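Local coordinates for hypothetical protein Atu2327 (Agrobacterium tumefaciens, PDB 2O8I) that is of unknown function but probably catalyses the decarboxylation of 2-oxo-4-hydroxy-4-carboxy-5-ureidoimidazoline (OHCU) to allantoin in urate breakdown, at residues A46-A51 with T145-V150; P94-R99 with L122-I127; S105-K110 with S129-R134; A118-N123 with A154-A159. All coordinates share one frame; numbering follows the deposited sequence. Where two conformers were deposited one is given.

Interaction 1 (A46-A51 with T145-V150)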
loop_
_atom_site.group_PDB
_atom_site.type_symbol
_atom_site.label_atom_id
_atom_site.label_comp_id
_atom_site.label_asym_id
_atom_site.label_seq_id
_atom_site.Cartn_x
_atom_site.Cartn_y
_atom_site.Cartn_z
ATOM N N ALA A 46 1.586 -21.011 6.488
ATOM C CA ALA A 46 2.463 -21.966 7.126
ATOM C C ALA A 46 3.778 -21.323 7.529
ATOM O O ALA A 46 4.221 -21.502 8.664
ATOM C CB ALA A 46 2.701 -23.190 6.251
ATOM N N GLN A 47 4.402 -20.568 6.635
ATOM C CA GLN A 47 5.633 -19.888 7.013
ATOM C C GLN A 47 5.400 -18.775 8.044
ATOM O O GLN A 47 6.274 -18.503 8.883
ATOM C CB GLN A 47 6.343 -19.305 5.804
ATOM C CG GLN A 47 6.718 -20.273 4.746
ATOM C CD GLN A 47 7.545 -21.433 5.274
ATOM O OE1 GLN A 47 7.311 -22.564 4.891
ATOM N NE2 GLN A 47 8.512 -21.151 6.153
ATOM N N PHE A 48 4.256 -18.108 7.965
ATOM C CA PHE A 48 3.980 -17.005 8.865
ATOM C C PHE A 48 3.805 -17.568 10.262
ATOM O O PHE A 48 4.204 -16.947 11.255
ATOM C CB PHE A 48 2.691 -16.315 8.425
ATOM C CG PHE A 48 2.234 -15.191 9.316
ATOM C CD1 PHE A 48 3.087 -14.156 9.664
ATOM C CD2 PHE A 48 0.919 -15.143 9.760
ATOM C CE1 PHE A 48 2.634 -13.095 10.454
ATOM C CE2 PHE A 48 0.454 -14.087 10.551
ATOM C CZ PHE A 48 1.308 -13.064 10.897
ATOM N N ARG A 49 3.194 -18.744 10.338
ATOM C CA ARG A 49 2.927 -19.340 11.619
ATOM C C ARG A 49 4.166 -19.871 12.304
ATOM O O ARG A 49 4.190 -20.004 13.505
ATOM C CB ARG A 49 1.917 -20.447 11.464
ATOM C CG ARG A 49 0.560 -19.937 11.668
ATOM C CD ARG A 49 -0.395 -20.692 10.806
ATOM N NE ARG A 49 -1.689 -20.048 10.884
ATOM C CZ ARG A 49 -2.847 -20.672 10.758
ATOM N NH1 ARG A 49 -2.899 -21.972 10.545
ATOM N NH2 ARG A 49 -3.959 -19.971 10.858
ATOM N N VAL A 50 5.193 -20.162 11.537
ATOM C CA VAL A 50 6.340 -20.880 12.042
ATOM C C VAL A 50 7.538 -19.957 12.243
ATOM O O VAL A 50 8.575 -20.369 12.735
ATOM C CB VAL A 50 6.619 -22.099 11.108
ATOM C CG1 VAL A 50 7.988 -22.030 10.399
ATOM C CG2 VAL A 50 6.375 -23.399 11.870
ATOM N N ALA A 51 7.354 -18.700 11.854
ATOM C CA ALA A 51 8.338 -17.631 11.978
ATOM C C ALA A 51 8.479 -17.290 13.456
ATOM O O ALA A 51 7.592 -17.603 14.236
ATOM C CB ALA A 51 7.862 -16.427 11.199
ATOM N N THR A 145 -5.460 -11.451 17.569
ATOM C CA THR A 145 -6.375 -10.848 16.602
ATOM C C THR A 145 -5.652 -10.292 15.369
ATOM O O THR A 145 -6.047 -10.617 14.249
ATOM C CB THR A 145 -7.218 -9.749 17.260
ATOM O OG1 THR A 145 -8.034 -10.355 18.230
ATOM C CG2 THR A 145 -8.152 -9.054 16.282
ATOM N N ALA A 146 -4.606 -9.478 15.581
ATOM C CA ALA A 146 -3.876 -8.820 14.493
ATOM C C ALA A 146 -3.272 -9.827 13.563
ATOM O O ALA A 146 -3.401 -9.679 12.367
ATOM C CB ALA A 146 -2.809 -7.901 15.011
ATOM N N THR A 147 -2.632 -10.865 14.102
ATOM C CA THR A 147 -2.045 -11.918 13.270
ATOM C C THR A 147 -3.120 -12.667 12.478
ATOM O O THR A 147 -2.884 -13.070 11.336
ATOM C CB THR A 147 -1.194 -12.955 14.089
ATOM O OG1 THR A 147 -2.002 -13.545 15.109
ATOM C CG2 THR A 147 0.043 -12.321 14.700
ATOM N N GLY A 148 -4.286 -12.853 13.095
ATOM C CA GLY A 148 -5.434 -13.487 12.444
ATOM C C GLY A 148 -5.888 -12.639 11.272
ATOM O O GLY A 148 -6.192 -13.160 10.211
ATOM N N GLN A 149 -5.911 -11.321 11.467
ATOM C CA GLN A 149 -6.362 -10.397 10.454
ATOM C C GLN A 149 -5.388 -10.307 9.265
ATOM O O GLN A 149 -5.813 -10.214 8.122
ATOM C CB GLN A 149 -6.612 -9.005 11.067
ATOM C CG GLN A 149 -7.867 -8.958 11.962
ATOM C CD GLN A 149 -9.173 -9.237 11.221
ATOM O OE1 GLN A 149 -9.580 -8.506 10.300
ATOM N NE2 GLN A 149 -9.831 -10.285 11.613
ATOM N N VAL A 150 -4.095 -10.317 9.553
ATOM C CA VAL A 150 -3.057 -10.305 8.544
ATOM C C VAL A 150 -3.222 -11.530 7.610
ATOM O O VAL A 150 -3.011 -11.453 6.393
ATOM C CB VAL A 150 -1.659 -10.267 9.204
ATOM C CG1 VAL A 150 -0.640 -10.908 8.327
ATOM C CG2 VAL A 150 -1.258 -8.853 9.465
#

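Interaction 2 (P94-R99 with L122-I127)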
loop_
_atom_site.group_PDB
_atom_site.type_symbol
_atom_site.label_atom_id
_atom_site.label_comp_id
_atom_site.label_asym_id
_atom_site.label_seq_id
_atom_site.Cartn_x
_atom_site.Cartn_y
_atom_site.Cartn_z
ATOM N N PRO A 94 -13.875 13.885 4.731
ATOM C CA PRO A 94 -12.585 14.381 5.235
ATOM C C PRO A 94 -12.445 14.149 6.750
ATOM O O PRO A 94 -11.424 13.628 7.183
ATOM C CB PRO A 94 -12.630 15.850 4.874
ATOM C CG PRO A 94 -13.453 15.832 3.586
ATOM C CD PRO A 94 -14.548 14.877 3.871
ATOM N N GLN A 95 -13.493 14.450 7.513
ATOM C CA GLN A 95 -13.566 14.189 8.947
ATOM C C GLN A 95 -13.464 12.714 9.352
ATOM O O GLN A 95 -12.778 12.395 10.335
ATOM C CB GLN A 95 -14.876 14.743 9.489
ATOM C CG GLN A 95 -14.716 15.786 10.615
ATOM C CD GLN A 95 -14.617 15.147 12.033
ATOM O OE1 GLN A 95 -13.672 14.360 12.328
ATOM N NE2 GLN A 95 -15.591 15.498 12.919
ATOM N N GLU A 96 -14.162 11.819 8.634
ATOM C CA GLU A 96 -14.068 10.364 8.919
ATOM C C GLU A 96 -12.691 9.766 8.574
ATOM O O GLU A 96 -12.131 8.995 9.385
ATOM C CB GLU A 96 -15.231 9.563 8.310
ATOM C CG GLU A 96 -16.606 9.992 8.880
ATOM C CD GLU A 96 -17.783 9.879 7.875
ATOM O OE1 GLU A 96 -17.557 9.424 6.711
ATOM O OE2 GLU A 96 -18.930 10.271 8.266
ATOM N N HIS A 97 -12.127 10.136 7.417
ATOM C CA HIS A 97 -10.723 9.847 7.158
ATOM C C HIS A 97 -9.840 10.239 8.349
ATOM O O HIS A 97 -9.036 9.434 8.834
ATOM C CB HIS A 97 -10.242 10.604 5.950
ATOM C CG HIS A 97 -10.568 9.931 4.669
ATOM N ND1 HIS A 97 -9.791 8.912 4.151
ATOM C CD2 HIS A 97 -11.590 10.126 3.793
ATOM C CE1 HIS A 97 -10.320 8.517 3.002
ATOM N NE2 HIS A 97 -11.417 9.227 2.769
ATOM N N ALA A 98 -10.004 11.481 8.816
ATOM C CA ALA A 98 -9.206 11.987 9.931
ATOM C C ALA A 98 -9.396 11.164 11.208
ATOM O O ALA A 98 -8.426 10.918 11.940
ATOM C CB ALA A 98 -9.477 13.487 10.190
ATOM N N ARG A 99 -10.634 10.724 11.469
ATOM C CA ARG A 99 -10.893 9.914 12.657
ATOM C C ARG A 99 -10.112 8.614 12.522
ATOM O O ARG A 99 -9.506 8.171 13.487
ATOM C CB ARG A 99 -12.394 9.669 12.879
ATOM C CG ARG A 99 -12.805 9.276 14.298
ATOM C CD ARG A 99 -14.346 9.023 14.266
ATOM N NE ARG A 99 -14.975 8.424 15.474
ATOM C CZ ARG A 99 -16.300 8.384 15.723
ATOM N NH1 ARG A 99 -17.182 8.908 14.867
ATOM N NH2 ARG A 99 -16.768 7.803 16.831
ATOM N N LEU A 122 -17.090 -4.340 4.800
ATOM C CA LEU A 122 -17.255 -3.674 6.076
ATOM C C LEU A 122 -17.584 -2.211 5.809
ATOM O O LEU A 122 -17.030 -1.584 4.889
ATOM C CB LEU A 122 -15.974 -3.805 6.941
ATOM C CG LEU A 122 -15.910 -4.869 8.071
ATOM C CD1 LEU A 122 -16.388 -6.295 7.731
ATOM C CD2 LEU A 122 -14.579 -4.931 8.719
ATOM N N ASN A 123 -18.479 -1.667 6.615
ATOM C CA ASN A 123 -18.761 -0.260 6.516
ATOM C C ASN A 123 -17.995 0.486 7.620
ATOM O O ASN A 123 -17.320 -0.119 8.463
ATOM C CB ASN A 123 -20.289 -0.019 6.580
ATOM C CG ASN A 123 -20.892 -0.490 7.894
ATOM O OD1 ASN A 123 -20.382 -0.159 8.979
ATOM N ND2 ASN A 123 -21.970 -1.258 7.816
ATOM N N ARG A 124 -18.125 1.800 7.624
ATOM C CA ARG A 124 -17.490 2.645 8.627
ATOM C C ARG A 124 -17.822 2.251 10.059
ATOM O O ARG A 124 -16.927 2.191 10.889
ATOM C CB ARG A 124 -17.887 4.101 8.386
ATOM C CG ARG A 124 -17.212 5.054 9.347
ATOM C CD ARG A 124 -17.619 6.478 9.059
ATOM N NE ARG A 124 -19.065 6.673 9.122
ATOM C CZ ARG A 124 -19.712 7.120 10.193
ATOM N NH1 ARG A 124 -19.041 7.404 11.321
ATOM N NH2 ARG A 124 -21.028 7.275 10.137
ATOM N N HIS A 125 -19.097 1.990 10.344
ATOM C CA HIS A 125 -19.499 1.510 11.661
ATOM C C HIS A 125 -18.811 0.225 12.093
ATOM O O HIS A 125 -18.323 0.158 13.233
ATOM C CB HIS A 125 -21.009 1.370 11.764
ATOM C CG HIS A 125 -21.698 2.687 11.772
ATOM N ND1 HIS A 125 -21.423 3.659 12.726
ATOM C CD2 HIS A 125 -22.609 3.217 10.924
ATOM C CE1 HIS A 125 -22.148 4.731 12.454
ATOM N NE2 HIS A 125 -22.876 4.488 11.372
ATOM N N ASP A 126 -18.744 -0.770 11.195
ATOM C CA ASP A 126 -18.075 -2.033 11.518
ATOM C C ASP A 126 -16.676 -1.791 12.044
ATOM O O ASP A 126 -16.215 -2.489 12.947
ATOM C CB ASP A 126 -17.991 -2.964 10.312
ATOM C CG ASP A 126 -19.352 -3.334 9.774
ATOM O OD1 ASP A 126 -20.259 -3.575 10.583
ATOM O OD2 ASP A 126 -19.523 -3.354 8.531
ATOM N N ILE A 127 -16.013 -0.791 11.469
ATOM C CA ILE A 127 -14.624 -0.525 11.790
ATOM C C ILE A 127 -14.477 0.170 13.146
ATOM O O ILE A 127 -13.642 -0.257 13.995
ATOM C CB ILE A 127 -13.926 0.268 10.652
ATOM C CG1 ILE A 127 -13.537 -0.723 9.543
ATOM C CG2 ILE A 127 -12.679 1.005 11.188
ATOM C CD1 ILE A 127 -13.588 -0.134 8.180
HETATM O O HOH W 1 -16.702 8.253 11.788
#

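Interaction 3 (S105-K110 with S129-R134)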
loop_
_atom_site.group_PDB
_atom_site.type_symbol
_atom_site.label_atom_id
_atom_site.label_comp_id
_atom_site.label_asym_id
_atom_site.label_seq_id
_atom_site.Cartn_x
_atom_site.Cartn_y
_atom_site.Cartn_z
ATOM N N SER A 105 -3.483 6.194 15.308
ATOM C CA SER A 105 -2.415 6.710 16.180
ATOM C C SER A 105 -2.581 6.257 17.604
ATOM O O SER A 105 -1.611 5.864 18.223
ATOM C CB SER A 105 -2.349 8.216 16.174
ATOM O OG SER A 105 -2.019 8.632 14.875
ATOM N N ALA A 106 -3.802 6.307 18.122
ATOM C CA ALA A 106 -4.051 5.919 19.515
ATOM C C ALA A 106 -3.694 4.447 19.730
ATOM O O ALA A 106 -3.012 4.105 20.710
ATOM C CB ALA A 106 -5.505 6.234 19.960
ATOM N N TYR A 107 -4.122 3.618 18.777
ATOM C CA TYR A 107 -3.939 2.182 18.817
ATOM C C TYR A 107 -2.464 1.777 18.758
ATOM O O TYR A 107 -1.975 1.000 19.583
ATOM C CB TYR A 107 -4.711 1.538 17.664
ATOM C CG TYR A 107 -4.614 0.025 17.603
ATOM C CD1 TYR A 107 -5.604 -0.791 18.190
ATOM C CD2 TYR A 107 -3.561 -0.594 16.943
ATOM C CE1 TYR A 107 -5.557 -2.177 18.110
ATOM C CE2 TYR A 107 -3.490 -1.985 16.870
ATOM C CZ TYR A 107 -4.489 -2.777 17.444
ATOM O OH TYR A 107 -4.392 -4.171 17.364
ATOM N N THR A 108 -1.756 2.302 17.772
ATOM C CA THR A 108 -0.337 2.015 17.675
ATOM C C THR A 108 0.431 2.542 18.907
ATOM O O THR A 108 1.401 1.920 19.336
ATOM C CB THR A 108 0.283 2.393 16.263
ATOM O OG1 THR A 108 1.695 2.473 16.372
ATOM C CG2 THR A 108 -0.188 3.697 15.770
ATOM N N GLU A 109 -0.044 3.627 19.517
ATOM C CA GLU A 109 0.613 4.148 20.709
ATOM C C GLU A 109 0.439 3.125 21.830
ATOM O O GLU A 109 1.347 2.945 22.629
ATOM C CB GLU A 109 0.098 5.547 21.091
ATOM C CG GLU A 109 0.433 6.073 22.549
ATOM C CD GLU A 109 1.965 6.160 22.899
ATOM O OE1 GLU A 109 2.796 6.492 22.014
ATOM O OE2 GLU A 109 2.339 5.907 24.077
ATOM N N LYS A 110 -0.689 2.412 21.857
ATOM C CA LYS A 110 -0.925 1.395 22.887
ATOM C C LYS A 110 -0.230 0.053 22.571
ATOM O O LYS A 110 0.368 -0.542 23.465
ATOM C CB LYS A 110 -2.422 1.182 23.100
ATOM C CG LYS A 110 -2.806 0.199 24.220
ATOM C CD LYS A 110 -4.288 0.358 24.578
ATOM C CE LYS A 110 -4.651 -0.138 26.002
ATOM N NZ LYS A 110 -4.936 -1.607 25.981
ATOM N N SER A 129 -16.564 -0.092 15.438
ATOM C CA SER A 129 -16.980 -1.059 16.442
ATOM C C SER A 129 -15.778 -1.899 16.870
ATOM O O SER A 129 -15.517 -2.077 18.065
ATOM C CB SER A 129 -18.112 -1.950 15.899
ATOM O OG SER A 129 -18.323 -3.101 16.695
ATOM N N ALA A 130 -15.054 -2.395 15.870
ATOM C CA ALA A 130 -13.853 -3.174 16.074
ATOM C C ALA A 130 -12.775 -2.367 16.819
ATOM O O ALA A 130 -12.176 -2.893 17.741
ATOM C CB ALA A 130 -13.365 -3.732 14.768
ATOM N N PHE A 131 -12.554 -1.099 16.469
ATOM C CA PHE A 131 -11.592 -0.319 17.240
ATOM C C PHE A 131 -12.025 -0.340 18.684
ATOM O O PHE A 131 -11.252 -0.714 19.578
ATOM C CB PHE A 131 -11.475 1.132 16.780
ATOM C CG PHE A 131 -10.536 1.965 17.648
ATOM C CD1 PHE A 131 -9.172 2.023 17.371
ATOM C CD2 PHE A 131 -11.014 2.667 18.751
ATOM C CE1 PHE A 131 -8.310 2.784 18.174
ATOM C CE2 PHE A 131 -10.165 3.407 19.549
ATOM C CZ PHE A 131 -8.811 3.475 19.260
ATOM N N ASP A 132 -13.271 0.069 18.900
ATOM C CA ASP A 132 -13.862 0.136 20.240
ATOM C C ASP A 132 -13.627 -1.103 21.155
ATOM O O ASP A 132 -13.176 -0.986 22.294
ATOM C CB ASP A 132 -15.351 0.218 19.991
ATOM C CG ASP A 132 -15.999 1.297 20.735
ATOM O OD1 ASP A 132 -15.737 2.491 20.395
ATOM O OD2 ASP A 132 -16.814 0.918 21.617
ATOM N N THR A 133 -13.965 -2.282 20.633
ATOM C CA THR A 133 -13.690 -3.537 21.277
ATOM C C THR A 133 -12.170 -3.716 21.457
ATOM O O THR A 133 -11.703 -4.004 22.557
ATOM C CB THR A 133 -14.214 -4.702 20.368
ATOM O OG1 THR A 133 -15.637 -4.695 20.344
ATOM C CG2 THR A 133 -13.706 -6.089 20.813
ATOM N N ARG A 134 -11.405 -3.550 20.380
ATOM C CA ARG A 134 -10.009 -4.003 20.378
ATOM C C ARG A 134 -9.013 -3.132 21.162
ATOM O O ARG A 134 -8.026 -3.662 21.686
ATOM C CB ARG A 134 -9.510 -4.243 18.955
ATOM C CG ARG A 134 -10.205 -5.413 18.301
ATOM C CD ARG A 134 -9.860 -5.546 16.825
ATOM N NE ARG A 134 -8.421 -5.497 16.574
ATOM C CZ ARG A 134 -7.881 -5.582 15.363
ATOM N NH1 ARG A 134 -8.661 -5.737 14.310
ATOM N NH2 ARG A 134 -6.568 -5.517 15.193
#

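Interaction 4 (A118-N123 with A154-A159)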
loop_
_atom_site.group_PDB
_atom_site.type_symbol
_atom_site.label_atom_id
_atom_site.label_comp_id
_atom_site.label_asym_id
_atom_site.label_seq_id
_atom_site.Cartn_x
_atom_site.Cartn_y
_atom_site.Cartn_z
ATOM N N ALA A 118 -9.161 -6.725 8.244
ATOM C CA ALA A 118 -9.716 -7.062 6.932
ATOM C C ALA A 118 -11.024 -6.284 6.780
ATOM O O ALA A 118 -11.861 -6.262 7.686
ATOM C CB ALA A 118 -9.976 -8.526 6.824
ATOM N N VAL A 119 -11.198 -5.682 5.621
ATOM C CA VAL A 119 -12.162 -4.629 5.445
ATOM C C VAL A 119 -13.207 -4.967 4.354
ATOM O O VAL A 119 -14.222 -4.259 4.231
ATOM C CB VAL A 119 -11.338 -3.344 5.151
ATOM C CG1 VAL A 119 -11.834 -2.576 3.944
ATOM C CG2 VAL A 119 -11.131 -2.525 6.412
ATOM N N LYS A 120 -12.986 -6.043 3.587
ATOM C CA LYS A 120 -13.957 -6.476 2.576
ATOM C C LYS A 120 -15.344 -6.598 3.207
ATOM O O LYS A 120 -15.514 -7.260 4.227
ATOM C CB LYS A 120 -13.545 -7.786 1.862
ATOM C CG LYS A 120 -14.627 -8.333 0.918
ATOM C CD LYS A 120 -14.150 -9.155 -0.330
ATOM C CE LYS A 120 -13.129 -8.428 -1.264
ATOM N NZ LYS A 120 -13.546 -7.043 -1.690
ATOM N N GLY A 121 -16.330 -5.936 2.598
ATOM C CA GLY A 121 -17.707 -5.986 3.082
ATOM C C GLY A 121 -18.022 -5.154 4.332
ATOM O O GLY A 121 -19.103 -5.251 4.871
ATOM N N LEU A 122 -17.090 -4.340 4.800
ATOM C CA LEU A 122 -17.255 -3.674 6.076
ATOM C C LEU A 122 -17.584 -2.211 5.809
ATOM O O LEU A 122 -17.030 -1.584 4.889
ATOM C CB LEU A 122 -15.974 -3.805 6.941
ATOM C CG LEU A 122 -15.910 -4.869 8.071
ATOM C CD1 LEU A 122 -16.388 -6.295 7.731
ATOM C CD2 LEU A 122 -14.579 -4.931 8.719
ATOM N N ASN A 123 -18.479 -1.667 6.615
ATOM C CA ASN A 123 -18.761 -0.260 6.516
ATOM C C ASN A 123 -17.995 0.486 7.620
ATOM O O ASN A 123 -17.320 -0.119 8.463
ATOM C CB ASN A 123 -20.289 -0.019 6.580
ATOM C CG ASN A 123 -20.892 -0.490 7.894
ATOM O OD1 ASN A 123 -20.382 -0.159 8.979
ATOM N ND2 ASN A 123 -21.970 -1.258 7.816
ATOM N N ALA A 154 -4.169 -11.651 3.651
ATOM C CA ALA A 154 -3.393 -12.464 2.716
ATOM C C ALA A 154 -4.352 -13.227 1.819
ATOM O O ALA A 154 -4.191 -13.246 0.571
ATOM C CB ALA A 154 -2.403 -13.444 3.461
ATOM N N TRP A 155 -5.375 -13.802 2.443
ATOM C CA TRP A 155 -6.352 -14.555 1.698
ATOM C C TRP A 155 -7.055 -13.673 0.688
ATOM O O TRP A 155 -7.189 -14.031 -0.501
ATOM C CB TRP A 155 -7.381 -15.244 2.627
ATOM C CG TRP A 155 -8.597 -15.673 1.878
ATOM C CD1 TRP A 155 -9.807 -15.047 1.851
ATOM C CD2 TRP A 155 -8.693 -16.767 0.991
ATOM N NE1 TRP A 155 -10.674 -15.710 1.017
ATOM C CE2 TRP A 155 -10.012 -16.772 0.471
ATOM C CE3 TRP A 155 -7.805 -17.772 0.606
ATOM C CZ2 TRP A 155 -10.465 -17.739 -0.424
ATOM C CZ3 TRP A 155 -8.244 -18.729 -0.292
ATOM C CH2 TRP A 155 -9.571 -18.705 -0.803
ATOM N N LEU A 156 -7.521 -12.523 1.157
ATOM C CA LEU A 156 -8.247 -11.603 0.295
ATOM C C LEU A 156 -7.377 -11.138 -0.875
ATOM O O LEU A 156 -7.854 -11.037 -2.019
ATOM C CB LEU A 156 -8.772 -10.389 1.093
ATOM C CG LEU A 156 -9.846 -10.680 2.155
ATOM C CD1 LEU A 156 -10.011 -9.448 3.045
ATOM C CD2 LEU A 156 -11.190 -11.081 1.495
ATOM N N ARG A 157 -6.107 -10.871 -0.597
ATOM C CA ARG A 157 -5.192 -10.475 -1.675
ATOM C C ARG A 157 -5.052 -11.567 -2.719
ATOM O O ARG A 157 -5.352 -11.326 -3.906
ATOM C CB ARG A 157 -3.847 -10.039 -1.121
ATOM C CG ARG A 157 -4.014 -8.761 -0.307
ATOM C CD ARG A 157 -2.797 -8.480 0.494
ATOM N NE ARG A 157 -2.826 -7.118 0.983
ATOM C CZ ARG A 157 -1.768 -6.481 1.465
ATOM N NH1 ARG A 157 -0.583 -7.093 1.479
ATOM N NH2 ARG A 157 -1.894 -5.230 1.919
ATOM N N LEU A 158 -4.663 -12.762 -2.261
ATOM C CA LEU A 158 -4.548 -13.952 -3.117
ATOM C C LEU A 158 -5.804 -14.293 -3.893
ATOM O O LEU A 158 -5.710 -14.586 -5.084
ATOM C CB LEU A 158 -4.075 -15.142 -2.320
ATOM C CG LEU A 158 -2.601 -15.019 -1.925
ATOM C CD1 LEU A 158 -2.320 -15.943 -0.755
ATOM C CD2 LEU A 158 -1.708 -15.326 -3.128
ATOM N N ALA A 159 -6.977 -14.198 -3.251
ATOM C CA ALA A 159 -8.245 -14.380 -3.957
ATOM C C ALA A 159 -8.492 -13.402 -5.127
ATOM O O ALA A 159 -9.238 -13.725 -6.044
ATOM C CB ALA A 159 -9.402 -14.368 -2.993
#

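Interaction 1 (A46-A51 with T145-V150)
Phe48 reaches across from helix 37-50 and sets the far end of its ring between Thr147 and Val150 of helix 139-161. The outer rim does the touching. CE2 lies 3.6 Å from the carbonyl oxygen Thr147 O, which sits at the ring edge and near the ring plane, while CZ comes 4.1 Å from Thr147 CB and 3.9 Å from Val150 CG1. That valine methyl meets the ring obliquely. Thr147 also turns its methyl to the aromatic, with CG2 4.1 Å from Phe48 CZ.

The torsions explain how these groups meet. Phe48 CG stands anti to its backbone N (chi1 177°), which turns the ring toward helix 139-161, across a CA separation of 9.0 Å to Thr147. On the other helix Thr147 OG1 is drawn back between N and the carbonyl carbon (chi1 57°), where it bonds to the backbone oxygens of Phe143 and Ala144; the hydroxyl is thus satisfied inside its own helix and the carbon side is left for the ring.

A second layer fixes the phenylalanine. Phe15 meets its ring at about 45°, Ile21 and Val59 pack on it, and Arg56 makes a cation-pi contact while its NH1 also bonds to Phe48 O. Toward the surface, Arg49 forms a salt bridge with Glu151 of helix 139-161. All three touching residues are buried, and the result is typical core packing of an all-helical OHCU decarboxylase-like fold, with one aromatic bridging two helices distant in sequence.

Interaction 2 (P94-R99 with L122-I127)
A carboxylate lies flat over a guanidinium group here: the planes of Glu96 and Arg124 are only 4° apart, and the acid stacks on the face of the arginine instead of meeting its N-H edge. Glu96 OE2 sits over the centre of the group, 3.7 Å from Arg124 NE, a long salt bridge at which no N-H points. The aliphatic parts join in, since Glu96 CD is 3.6 Å and Glu96 CG 3.7 Å from Arg124 CD, and the two side chains cross at about a right angle. Arg124 runs extended to CD and then bends at chi3 (57°), which brings the face of its guanidinium against the acid. His125 ND1 lies above the opposite face, offset toward the rim.

Glu96 also has a directional partner, as OE1 accepts from Ser93 N just before its helix. Arg124 begins helix 124-135, whose start is held by a capping box: Asn123 OD1 receives Asp126 N at 2.8 Å, and Asp126 OD2 receives Asn123 N at 2.8 Å.

At the Arg124 edge, Arg99 NH1 comes 4.3 Å from Arg124 NH1. A water modelled between these nitrogens accepts from both, weakly from Arg99, though its very short distance to Arg124 is doubtful. The stacked carboxylate probably tempers the meeting of two positive groups, so attraction in this surface contact probably rests on charge and flat overlap, with little directional bonding between the Glu96 and Arg124 side chains.

Interaction 3 (S105-K110 with S129-R134)
Two helices running nearly parallel, 94-111 and 124-135, are joined here near their C-terminal ends. Over the short segments the axes make an angle of 27° and approach to 11.5 Å, a spacing bridged by large side chains, with Tyr107 and Phe131 nearest in register. Phe131 has two deposited conformers; in the one described here it points the edge of its ring at the first helix: CE1 lies 3.8 Å from Tyr107 CB, and CZ is 4.4 Å from Ala106 CB. Both contacts lie near the ring plane, so in this conformer the phenylalanine enters edge-on.

In Tyr107 a chi1 close to 180° (-179°) sends the phenol past Phe131 toward Arg134. There Arg134 NH2 gives a weak hydrogen bond to Tyr107 OH at 3.4 Å, with an N-H...O angle of 154°. The hydroxyl lies at the edge of the guanidinium, near its plane, whereas the nitrogen approaches the tyrosine ring obliquely; the two planes stand 82° apart. A bend at chi3 of Arg134 folds the guanidinium round to this position.

Parallel direction in consecutive helices requires the chain to travel back between them, and the loop 112-123 brings it back to the start of the second helix. Ile116 O of this loop accepts from Arg134 NH1; Phe115 of the same loop meets the Tyr107 ring edge-to-face. Glu142, from helix 139-161, pairs through its OE1 with Arg134 NE in a salt bridge and with Tyr107 OH in a hydrogen bond.

Interaction 4 (A118-N123 with A154-A159)
Leu156 of helix 139-161 packs against the loop that carries Ala118 and Lys120, and its two methyls divide the contact. CB points toward the loop, and with chi1 at -66° CG lies anti to the carbonyl carbon, from where the branch opens. CD1 meets Ala118 CB at 3.9 Å and Lys120 CB at 4.1 Å. CD2 turns to the lysine alone, 4.1 Å from Lys120 CB and 4.0 Å from Lys120 CD. The fork of the leucine thus fits against the base and the middle of the lysine chain, which crosses it obliquely. The aliphatic portion of Lys120 lies against CD2, and the bends at chi3 and chi4 curl the amine back toward the lysine's own backbone, away from the leucine.

The loop presents these residues through a type II beta turn from Val119 to Leu122, closed by Leu122 N to Val119 O at 2.9 Å. Lys120 takes the second position, and Gly121 the third, where the positive phi (76°) suits glycine. Just ahead of the turn, Ala118 N donates to Gln149 OE1, which fastens the loop to the same helix by a polar bond about two turns before Leu156.

Helix 139-161 is covered from other directions as well. Leu158 and Ala154 pack on helix 37-50, and Arg157 pairs with Glu75 of the second subunit; Val119 packs on Leu76 and Lys120 on Gly74 of that subunit. The turn therefore lies beside helix 139-161 at the dimer interface and leads directly into helix 124-135.

Helix 139-161 supports interactions 1 and 4, whose centres are 15 Å apart and which touch through a probable hydrogen bond. Helices 94-111 and 124-135 form interactions 2 and 3, with centres 13 Å apart along the same pair. Interactions 2 and 4 share Leu122 and Asn123 where the loop enters helix 124-135, and interactions 2, 3 and 4 each have residues at the second subunit. Interaction 3 reaches interaction 1 through Arg134, which packs on Thr145 and Gln149. Along the chain, interactions 2 and 3 are nested within the span closed by interaction 1, while interaction 4 crosses it. The late helix 139-161 therefore links early and middle parts of one all-helical fold.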